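Local coordinates for protein putative fimbrium tip subunit Fim1C (Bacteroides ovatus, PDB 4EPS) that probably serves as a component of the fimbrium tip, at the end of surface filaments that mediate cell adhesion and biofilm formation, at residues E436-Q441 / Y481-S486; T20-N25 / L155-S160; F346-T351 / F403-E408. One frame throughout, in Å; residues are numbered along the deposited sequence.

Contact 1 (E436-Q441 / Y481-S486)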
loop_
_atom_site.group_PDB
_atom_site.type_symbol
_atom_site.label_atom_id
_atom_site.label_comp_id
_atom_site.label_asym_id
_atom_site.label_seq_id
_atom_site.Cartn_x
_atom_site.Cartn_y
_atom_site.Cartn_z
ATOM N N GLU A 436 -8.706 -15.491 23.174
ATOM C CA GLU A 436 -7.896 -14.363 22.712
ATOM C C GLU A 436 -6.439 -14.486 23.229
ATOM O O GLU A 436 -5.492 -14.205 22.483
ATOM C CB GLU A 436 -8.516 -13.043 23.172
ATOM C CG GLU A 436 -9.664 -12.646 22.257
ATOM C CD GLU A 436 -10.572 -11.600 22.868
ATOM O OE1 GLU A 436 -11.145 -11.866 23.948
ATOM O OE2 GLU A 436 -10.699 -10.507 22.270
ATOM N N LEU A 437 -6.267 -14.883 24.503
ATOM C CA LEU A 437 -4.919 -15.050 25.082
ATOM C C LEU A 437 -4.161 -16.184 24.432
ATOM O O LEU A 437 -2.981 -16.022 24.133
ATOM C CB LEU A 437 -4.984 -15.308 26.597
ATOM C CG LEU A 437 -5.315 -14.064 27.446
ATOM C CD1 LEU A 437 -5.825 -14.497 28.836
ATOM C CD2 LEU A 437 -4.108 -13.098 27.523
ATOM N N VAL A 438 -4.816 -17.322 24.201
ATOM C CA VAL A 438 -4.145 -18.481 23.590
ATOM C C VAL A 438 -3.612 -18.116 22.187
ATOM O O VAL A 438 -2.484 -18.499 21.841
ATOM C CB VAL A 438 -5.096 -19.705 23.582
ATOM C CG1 VAL A 438 -4.627 -20.799 22.608
ATOM C CG2 VAL A 438 -5.218 -20.268 24.997
ATOM N N ALA A 439 -4.356 -17.278 21.448
ATOM C CA ALA A 439 -3.978 -16.865 20.086
ATOM C C ALA A 439 -2.765 -15.912 20.034
ATOM O O ALA A 439 -2.219 -15.703 18.948
ATOM C CB ALA A 439 -5.177 -16.238 19.376
ATOM N N LEU A 440 -2.323 -15.344 21.175
ATOM C CA LEU A 440 -1.113 -14.514 21.228
ATOM C C LEU A 440 0.161 -15.317 20.917
ATOM O O LEU A 440 1.179 -14.738 20.547
ATOM C CB LEU A 440 -0.950 -13.864 22.608
ATOM C CG LEU A 440 -2.037 -12.833 22.982
ATOM C CD1 LEU A 440 -1.790 -12.290 24.370
ATOM C CD2 LEU A 440 -2.034 -11.657 21.997
ATOM N N GLN A 441 0.121 -16.628 21.124
ATOM C CA GLN A 441 1.309 -17.445 20.888
ATOM C C GLN A 441 1.085 -18.391 19.712
ATOM O O GLN A 441 -0.021 -18.886 19.495
ATOM C CB GLN A 441 1.663 -18.236 22.188
ATOM C CG GLN A 441 2.945 -19.121 22.135
ATOM C CD GLN A 441 4.204 -18.308 21.836
ATOM O OE1 GLN A 441 4.281 -17.592 20.838
ATOM N NE2 GLN A 441 5.223 -18.430 22.667
ATOM N N TYR A 481 -10.697 -19.414 33.879
ATOM C CA TYR A 481 -9.666 -20.015 33.040
ATOM C C TYR A 481 -8.441 -19.087 33.105
ATOM O O TYR A 481 -8.593 -17.847 33.081
ATOM C CB TYR A 481 -10.143 -20.142 31.582
ATOM C CG TYR A 481 -11.009 -21.357 31.348
ATOM C CD1 TYR A 481 -12.328 -21.394 31.787
ATOM C CD2 TYR A 481 -10.515 -22.469 30.667
ATOM C CE1 TYR A 481 -13.137 -22.508 31.555
ATOM C CE2 TYR A 481 -11.330 -23.569 30.389
ATOM C CZ TYR A 481 -12.629 -23.596 30.866
ATOM O OH TYR A 481 -13.424 -24.687 30.637
ATOM N N ILE A 482 -7.246 -19.672 33.200
ATOM C CA ILE A 482 -5.981 -18.924 33.231
ATOM C C ILE A 482 -5.110 -19.472 32.113
ATOM O O ILE A 482 -5.164 -20.674 31.814
ATOM C CB ILE A 482 -5.296 -19.013 34.634
ATOM C CG1 ILE A 482 -5.339 -20.491 35.197
ATOM C CG2 ILE A 482 -5.939 -17.969 35.595
ATOM C CD1 ILE A 482 -4.379 -20.803 36.464
ATOM N N VAL A 483 -4.317 -18.602 31.504
ATOM C CA VAL A 483 -3.527 -18.987 30.354
ATOM C C VAL A 483 -2.041 -18.977 30.696
ATOM O O VAL A 483 -1.536 -18.051 31.335
ATOM C CB VAL A 483 -3.856 -18.077 29.122
ATOM C CG1 VAL A 483 -2.932 -18.365 27.935
ATOM C CG2 VAL A 483 -5.320 -18.271 28.700
ATOM N N THR A 484 -1.362 -20.019 30.233
ATOM C CA THR A 484 0.083 -20.176 30.350
ATOM C C THR A 484 0.627 -20.410 28.968
ATOM O O THR A 484 -0.129 -20.727 28.046
ATOM C CB THR A 484 0.436 -21.326 31.310
ATOM O OG1 THR A 484 -0.233 -22.520 30.878
ATOM C CG2 THR A 484 0.104 -20.977 32.768
ATOM N N TYR A 485 1.936 -20.265 28.815
ATOM C CA TYR A 485 2.563 -20.393 27.514
ATOM C C TYR A 485 3.817 -21.229 27.547
ATOM O O TYR A 485 4.564 -21.181 28.511
ATOM C CB TYR A 485 2.989 -18.988 27.026
ATOM C CG TYR A 485 1.834 -18.038 26.810
ATOM C CD1 TYR A 485 1.068 -18.092 25.644
ATOM C CD2 TYR A 485 1.490 -17.094 27.783
ATOM C CE1 TYR A 485 -0.032 -17.241 25.457
ATOM C CE2 TYR A 485 0.414 -16.219 27.594
ATOM C CZ TYR A 485 -0.350 -16.309 26.437
ATOM O OH TYR A 485 -1.415 -15.455 26.277
ATOM N N SER A 486 4.074 -21.889 26.438
ATOM C CA SER A 486 5.364 -22.479 26.117
ATOM C C SER A 486 5.918 -21.609 24.971
ATOM O O SER A 486 5.252 -20.644 24.563
ATOM C CB SER A 486 5.212 -23.935 25.706
ATOM O OG SER A 486 4.559 -23.980 24.447
#

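Contact 2 (T20-N25 / L155-S160)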
loop_
_atom_site.group_PDB
_atom_site.type_symbol
_atom_site.label_atom_id
_atom_site.label_comp_id
_atom_site.label_asym_id
_atom_site.label_seq_id
_atom_site.Cartn_x
_atom_site.Cartn_y
_atom_site.Cartn_z
ATOM N N THR A 20 -32.458 30.783 7.040
ATOM C CA THR A 20 -31.659 31.201 5.878
ATOM C C THR A 20 -30.220 30.651 6.031
ATOM O O THR A 20 -29.473 30.648 5.064
ATOM C CB THR A 20 -31.682 32.721 5.690
ATOM O OG1 THR A 20 -31.101 33.337 6.829
ATOM C CG2 THR A 20 -33.092 33.280 5.447
ATOM N N GLY A 21 -29.865 30.225 7.245
ATOM C CA GLY A 21 -28.582 29.600 7.571
ATOM C C GLY A 21 -27.441 30.538 7.910
ATOM O O GLY A 21 -27.504 31.733 7.622
ATOM N N ILE A 22 -26.421 30.006 8.584
ATOM C CA ILE A 22 -25.181 30.720 8.914
ATOM C C ILE A 22 -24.230 30.431 7.763
ATOM O O ILE A 22 -23.867 29.265 7.542
ATOM C CB ILE A 22 -24.597 30.311 10.286
ATOM C CG1 ILE A 22 -25.648 30.453 11.410
ATOM C CG2 ILE A 22 -23.323 31.112 10.608
ATOM C CD1 ILE A 22 -25.243 29.934 12.766
ATOM N N ILE A 23 -23.826 31.472 7.035
ATOM C CA ILE A 23 -22.997 31.325 5.836
ATOM C C ILE A 23 -21.540 31.757 6.075
ATOM O O ILE A 23 -21.250 32.462 7.027
ATOM C CB ILE A 23 -23.636 32.083 4.630
ATOM C CG1 ILE A 23 -23.860 33.578 4.948
ATOM C CG2 ILE A 23 -24.960 31.386 4.216
ATOM C CD1 ILE A 23 -24.219 34.508 3.708
ATOM N N SER A 24 -20.623 31.290 5.225
ATOM C CA SER A 24 -19.201 31.589 5.365
ATOM C C SER A 24 -18.921 33.086 5.308
ATOM O O SER A 24 -19.490 33.781 4.471
ATOM C CB SER A 24 -18.392 30.873 4.287
ATOM O OG SER A 24 -17.025 30.905 4.661
ATOM N N ASN A 25 -18.062 33.576 6.228
ATOM C CA ASN A 25 -17.665 34.985 6.343
ATOM C C ASN A 25 -16.901 35.444 5.082
ATOM O O ASN A 25 -17.025 36.609 4.683
ATOM C CB ASN A 25 -16.819 35.196 7.602
ATOM C CG ASN A 25 -16.664 36.629 8.041
ATOM O OD1 ASN A 25 -16.267 37.512 7.279
ATOM N ND2 ASN A 25 -16.905 36.878 9.311
ATOM N N LEU A 155 -35.917 33.116 8.777
ATOM C CA LEU A 155 -35.179 33.497 10.001
ATOM C C LEU A 155 -33.709 33.637 9.727
ATOM O O LEU A 155 -33.151 32.815 8.988
ATOM C CB LEU A 155 -35.360 32.468 11.134
ATOM C CG LEU A 155 -36.779 32.128 11.609
ATOM C CD1 LEU A 155 -36.705 31.206 12.816
ATOM C CD2 LEU A 155 -37.589 33.399 11.974
ATOM N N THR A 156 -33.069 34.659 10.325
ATOM C CA THR A 156 -31.626 34.852 10.188
ATOM C C THR A 156 -31.016 34.771 11.608
ATOM O O THR A 156 -31.631 35.242 12.562
ATOM C CB THR A 156 -31.349 36.172 9.437
ATOM O OG1 THR A 156 -32.102 36.173 8.221
ATOM C CG2 THR A 156 -29.888 36.369 9.095
ATOM N N HIS A 157 -29.830 34.181 11.730
ATOM C CA HIS A 157 -29.110 34.035 13.002
ATOM C C HIS A 157 -28.516 35.383 13.382
ATOM O O HIS A 157 -27.886 36.053 12.535
ATOM C CB HIS A 157 -28.022 32.955 12.883
ATOM C CG HIS A 157 -28.564 31.576 12.664
ATOM N ND1 HIS A 157 -28.635 30.663 13.696
ATOM C CD2 HIS A 157 -29.060 31.006 11.539
ATOM C CE1 HIS A 157 -29.116 29.546 13.161
ATOM N NE2 HIS A 157 -29.400 29.710 11.867
ATOM N N ARG A 158 -28.721 35.795 14.647
ATOM C CA ARG A 158 -28.238 37.091 15.118
ATOM C C ARG A 158 -26.819 37.016 15.697
ATOM O O ARG A 158 -26.149 38.038 15.792
ATOM C CB ARG A 158 -29.217 37.672 16.145
ATOM C CG ARG A 158 -30.611 37.947 15.555
ATOM C CD ARG A 158 -30.577 38.865 14.342
ATOM N NE ARG A 158 -30.292 40.242 14.730
ATOM C CZ ARG A 158 -31.212 41.195 14.847
ATOM N NH1 ARG A 158 -32.484 40.937 14.575
ATOM N NH2 ARG A 158 -30.865 42.416 15.228
HETATM N N MSE A 159 -26.361 35.820 16.084
HETATM C CA MSE A 159 -25.017 35.677 16.635
HETATM C C MSE A 159 -24.038 35.355 15.511
HETATM O O MSE A 159 -24.446 35.156 14.360
HETATM C CB MSE A 159 -24.991 34.542 17.711
HETATM C CG MSE A 159 -25.897 34.832 18.926
HETATM SE SE MSE A 159 -25.386 36.497 19.848
HETATM C CE MSE A 159 -26.915 37.653 19.331
ATOM N N SER A 160 -22.748 35.272 15.852
ATOM C CA SER A 160 -21.718 34.859 14.905
ATOM C C SER A 160 -21.294 33.463 15.310
ATOM O O SER A 160 -21.664 33.014 16.397
ATOM C CB SER A 160 -20.553 35.850 14.905
ATOM O OG SER A 160 -19.733 35.580 13.778
HETATM O O HOH W 1 -28.314 33.706 9.291
HETATM O O HOH W 2 -18.338 35.367 11.092
#

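Contact 3 (F346-T351 / F403-E408)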
loop_
_atom_site.group_PDB
_atom_site.type_symbol
_atom_site.label_atom_id
_atom_site.label_comp_id
_atom_site.label_asym_id
_atom_site.label_seq_id
_atom_site.Cartn_x
_atom_site.Cartn_y
_atom_site.Cartn_z
ATOM N N PHE A 346 -9.017 -11.495 41.013
ATOM C CA PHE A 346 -10.003 -11.219 39.976
ATOM C C PHE A 346 -11.308 -10.802 40.594
ATOM O O PHE A 346 -11.873 -9.776 40.218
ATOM C CB PHE A 346 -10.200 -12.444 39.055
ATOM C CG PHE A 346 -11.060 -12.152 37.846
ATOM C CD1 PHE A 346 -10.493 -11.697 36.664
ATOM C CD2 PHE A 346 -12.436 -12.358 37.885
ATOM C CE1 PHE A 346 -11.294 -11.426 35.549
ATOM C CE2 PHE A 346 -13.235 -12.043 36.783
ATOM C CZ PHE A 346 -12.658 -11.587 35.628
ATOM N N SER A 347 -11.824 -11.627 41.506
ATOM C CA SER A 347 -13.096 -11.379 42.172
ATOM C C SER A 347 -13.162 -12.197 43.433
ATOM O O SER A 347 -12.339 -13.106 43.600
ATOM C CB SER A 347 -14.257 -11.762 41.249
ATOM O OG SER A 347 -14.483 -13.162 41.232
ATOM N N PRO A 348 -14.155 -11.987 44.322
ATOM C CA PRO A 348 -14.296 -12.934 45.435
ATOM C C PRO A 348 -14.820 -14.275 44.894
ATOM O O PRO A 348 -15.313 -14.321 43.764
ATOM C CB PRO A 348 -15.315 -12.258 46.363
ATOM C CG PRO A 348 -16.031 -11.271 45.557
ATOM C CD PRO A 348 -15.257 -10.997 44.293
ATOM N N ALA A 349 -14.700 -15.359 45.671
ATOM C CA ALA A 349 -15.296 -16.650 45.286
ATOM C C ALA A 349 -16.810 -16.482 45.398
ATOM O O ALA A 349 -17.270 -15.812 46.323
ATOM C CB ALA A 349 -14.799 -17.760 46.201
ATOM N N LEU A 350 -17.576 -16.963 44.415
ATOM C CA LEU A 350 -19.029 -16.755 44.420
ATOM C C LEU A 350 -19.766 -18.006 44.851
ATOM O O LEU A 350 -19.241 -19.103 44.692
ATOM C CB LEU A 350 -19.511 -16.348 43.017
ATOM C CG LEU A 350 -18.857 -15.113 42.350
ATOM C CD1 LEU A 350 -19.361 -14.952 40.933
ATOM C CD2 LEU A 350 -19.157 -13.823 43.137
ATOM N N THR A 351 -21.000 -17.846 45.355
ATOM C CA THR A 351 -21.852 -18.984 45.715
ATOM C C THR A 351 -22.454 -19.500 44.411
ATOM O O THR A 351 -22.387 -20.689 44.117
ATOM C CB THR A 351 -22.920 -18.556 46.749
ATOM O OG1 THR A 351 -22.269 -18.090 47.931
ATOM C CG2 THR A 351 -23.872 -19.681 47.095
ATOM N N PHE A 403 -25.895 -6.847 41.008
ATOM C CA PHE A 403 -25.368 -7.121 42.351
ATOM C C PHE A 403 -24.474 -6.028 42.962
ATOM O O PHE A 403 -24.262 -6.046 44.183
ATOM C CB PHE A 403 -24.610 -8.458 42.353
ATOM C CG PHE A 403 -25.493 -9.622 41.964
ATOM C CD1 PHE A 403 -26.370 -10.190 42.882
ATOM C CD2 PHE A 403 -25.488 -10.115 40.664
ATOM C CE1 PHE A 403 -27.206 -11.248 42.512
ATOM C CE2 PHE A 403 -26.320 -11.173 40.296
ATOM C CZ PHE A 403 -27.171 -11.736 41.221
ATOM N N LYS A 404 -23.924 -5.120 42.130
ATOM C CA LYS A 404 -23.068 -3.991 42.532
ATOM C C LYS A 404 -21.819 -4.435 43.338
ATOM O O LYS A 404 -21.284 -3.645 44.128
ATOM C CB LYS A 404 -23.885 -2.917 43.311
ATOM C CG LYS A 404 -25.060 -2.321 42.523
ATOM C CD LYS A 404 -24.648 -1.405 41.379
ATOM C CE LYS A 404 -25.869 -0.785 40.738
ATOM N NZ LYS A 404 -25.509 0.255 39.739
ATOM N N THR A 405 -21.338 -5.681 43.108
ATOM C CA THR A 405 -20.146 -6.209 43.774
ATOM C C THR A 405 -18.913 -5.651 43.075
ATOM O O THR A 405 -18.767 -5.803 41.854
ATOM C CB THR A 405 -20.143 -7.745 43.810
ATOM O OG1 THR A 405 -21.439 -8.223 44.190
ATOM C CG2 THR A 405 -19.093 -8.297 44.767
ATOM N N ASP A 406 -18.028 -5.004 43.858
ATOM C CA ASP A 406 -16.815 -4.355 43.367
ATOM C C ASP A 406 -15.680 -5.358 43.193
ATOM O O ASP A 406 -14.788 -5.455 44.048
ATOM C CB ASP A 406 -16.396 -3.210 44.313
ATOM C CG ASP A 406 -17.425 -2.094 44.432
ATOM O OD1 ASP A 406 -17.853 -1.557 43.373
ATOM O OD2 ASP A 406 -17.787 -1.740 45.579
ATOM N N PHE A 407 -15.725 -6.113 42.078
ATOM C CA PHE A 407 -14.693 -7.103 41.741
ATOM C C PHE A 407 -13.366 -6.406 41.498
ATOM O O PHE A 407 -13.351 -5.325 40.880
ATOM C CB PHE A 407 -15.091 -7.882 40.475
ATOM C CG PHE A 407 -16.248 -8.854 40.543
ATOM C CD1 PHE A 407 -16.861 -9.158 41.758
ATOM C CD2 PHE A 407 -16.680 -9.520 39.402
ATOM C CE1 PHE A 407 -17.904 -10.088 41.820
ATOM C CE2 PHE A 407 -17.728 -10.441 39.465
ATOM C CZ PHE A 407 -18.319 -10.732 40.675
ATOM N N GLU A 408 -12.257 -7.023 41.941
ATOM C CA GLU A 408 -10.918 -6.453 41.737
ATOM C C GLU A 408 -10.605 -6.236 40.247
ATOM O O GLU A 408 -9.941 -5.253 39.920
ATOM C CB GLU A 408 -9.835 -7.328 42.386
ATOM C CG GLU A 408 -9.937 -7.393 43.908
ATOM C CD GLU A 408 -10.761 -8.527 44.509
ATOM O OE1 GLU A 408 -11.859 -8.831 43.987
ATOM O OE2 GLU A 408 -10.324 -9.079 45.546
HETATM O O HOH W 3 -10.785 -11.710 45.543
#

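Contact 1 (E436-Q441 / Y481-S486)
L437, V438 and Q441, on helix 434-438 and the type I turn V438-Q441, pack onto V483 and Y485 of strand 479-485, the middle strand of a three-stranded antiparallel sheet. This is a helix-on-sheet contact with a polar flank. Its apolar part is small: L437 CB lies 3.6 Å from V483 CG2, while the other V483 methyl, CG1, meets V438 CG2 more loosely.

Y485 supplies the main tie. With CG turned away from its carbonyl carbon (chi1 -63°), the ring reaches across to the helix and its hydroxyl donates to L437 O, OH to O 2.7 Å. That oxygen lies at the ring edge, near the ring plane, but the hydroxyl stands 53° out of the carbonyl plane rather than on a lone pair. The backbone N of L440 reaches the same oxygen from the opposite face, 3.1 Å from L440 N to L437 O, so two donors grip it. L440 CD1 also sits 3.7 Å from Y485 OH.

Q441 runs obliquely beside the CD1-CE1 side of the ring, CB 3.5 Å from Y485 CD1, and its amide plane is nearly perpendicular to the ring. Its chain bends at chi2 (60°), carrying NE2 to a lone pair of S486 O at 2.9 Å. N445 takes a further bond from NE2 and L447 N donates to OE1, which together fix the rotation of the amide.

Helix 446-458 covers one flank, through L451 on L440 and L447 on Y485, and L440 also touches F507 of strand 502-509. The whole is plain helix-on-sheet packing, with L437 and V438 laid on the middle strand of the three-stranded antiparallel sheet and Y485 OH bonded to a helix carbonyl.

Contact 2 (T20-N25 / L155-S160)
I22 lays its CG1 over one face of the H157 ring, a CH-pi contact in which CG1 is 3.5 Å from the ring centroid and 18° off the normal, displaced toward the rim. The isoleucine's CG1 branch points away from its own carbonyl carbon (chi1 -54°), and the extended chi2 then sends CD1 on across the ring toward ND1, 3.6 Å from I22 CD1 to H157 ND1. The two side chains meet at about a right angle.

Bonds from both nitrogens hold the ring's rotation: H157 ND1 to D133 OD1 and NE2 to D19 OD2. Both nitrogens thus have carboxylate partners, which would probably favour a positively charged imidazole.

Beside the ring, a water joins the two backbones, donating to G21 O at 2.7 Å and accepting from H157 N at 2.9 Å; it lies in the ring plane at its edge. G21 itself has positive phi. A second water spans N25 ND2 and S160 OG, whose hydroxyl also meets K248 O and K251 O.

At the other end T20 N donates to L155 O over 2.9 Å, almost straight. The threonine hydroxyl, tucked between its own N and carbonyl carbon (chi1 62°), lies 3.0 Å from the same oxygen, T20 OG1 to L155 O.

Residues T20-N25 belong to the predicted propeptide, yet here they are woven into the fold. T20 extends the parallel pairing of strand 14-19 with strand 148-174, where L155 also bonds T18. Beyond G21 the segment drifts from that strand, and I23 and N25 take up backbone bonds with Y252 of strand 251-256.

Contact 3 (F346-T351 / F403-E408)
S347, P348 and L350 receive the ring of F407 in a loop-to-loop contact: the segment after strand 342-344 runs roughly antiparallel to the link between helices 389-403 and 408-419. That link holds an inverse gamma turn centred on D406, with a weak F407 N to T405 O bond.

The CH-pi part is S347 CB over one face of the F407 ring, 3.7 Å from the centroid and 14° off its normal. Apolar contacts add to this obliquely. P348 CD approaches F407 CD1 to 3.5 Å, and L350 CD2 lies 4.0 Å from F407 CZ at the far end of the ring.

Polar interactions hold loop 346-351 in shape. S347 OG, held between its own N and carbonyl carbon (chi1 79°), donates to P348 O at 2.9 Å, while backbone bonds to K498 at F346 and S347 and to N477 at L350 anchor the same loop. F346 is also joined by a backbone bond to C409.

A water joins the two loops. E408 bends at chi2 (92°), bringing OE1 near S347 CA, while the water donates to E408 OE2 at 2.7 Å and, weakly, to S347 O.

In the fold
Contact 2 comes first along the chain, then contact 3, then contact 1, each closing before the next opens. Contact 2 belongs to the N-terminal half, where strand 148-174 is fimbrillin-like, and lies across the chain's centre from the others, its centre about 59 Å from that of contact 1 and 56 Å from that of contact 3. Contacts 1 and 3 share the C-terminal part, with centres about 24 Å apart and nearest atoms about 7 Å apart. Helix 389-403 runs between them: G389 bonds E436, and F403 ends the helix within contact 3. The contacts thus lie on opposite sides of the centre of an elongated chain, in a protein that is probably a fimbrial tip subunit.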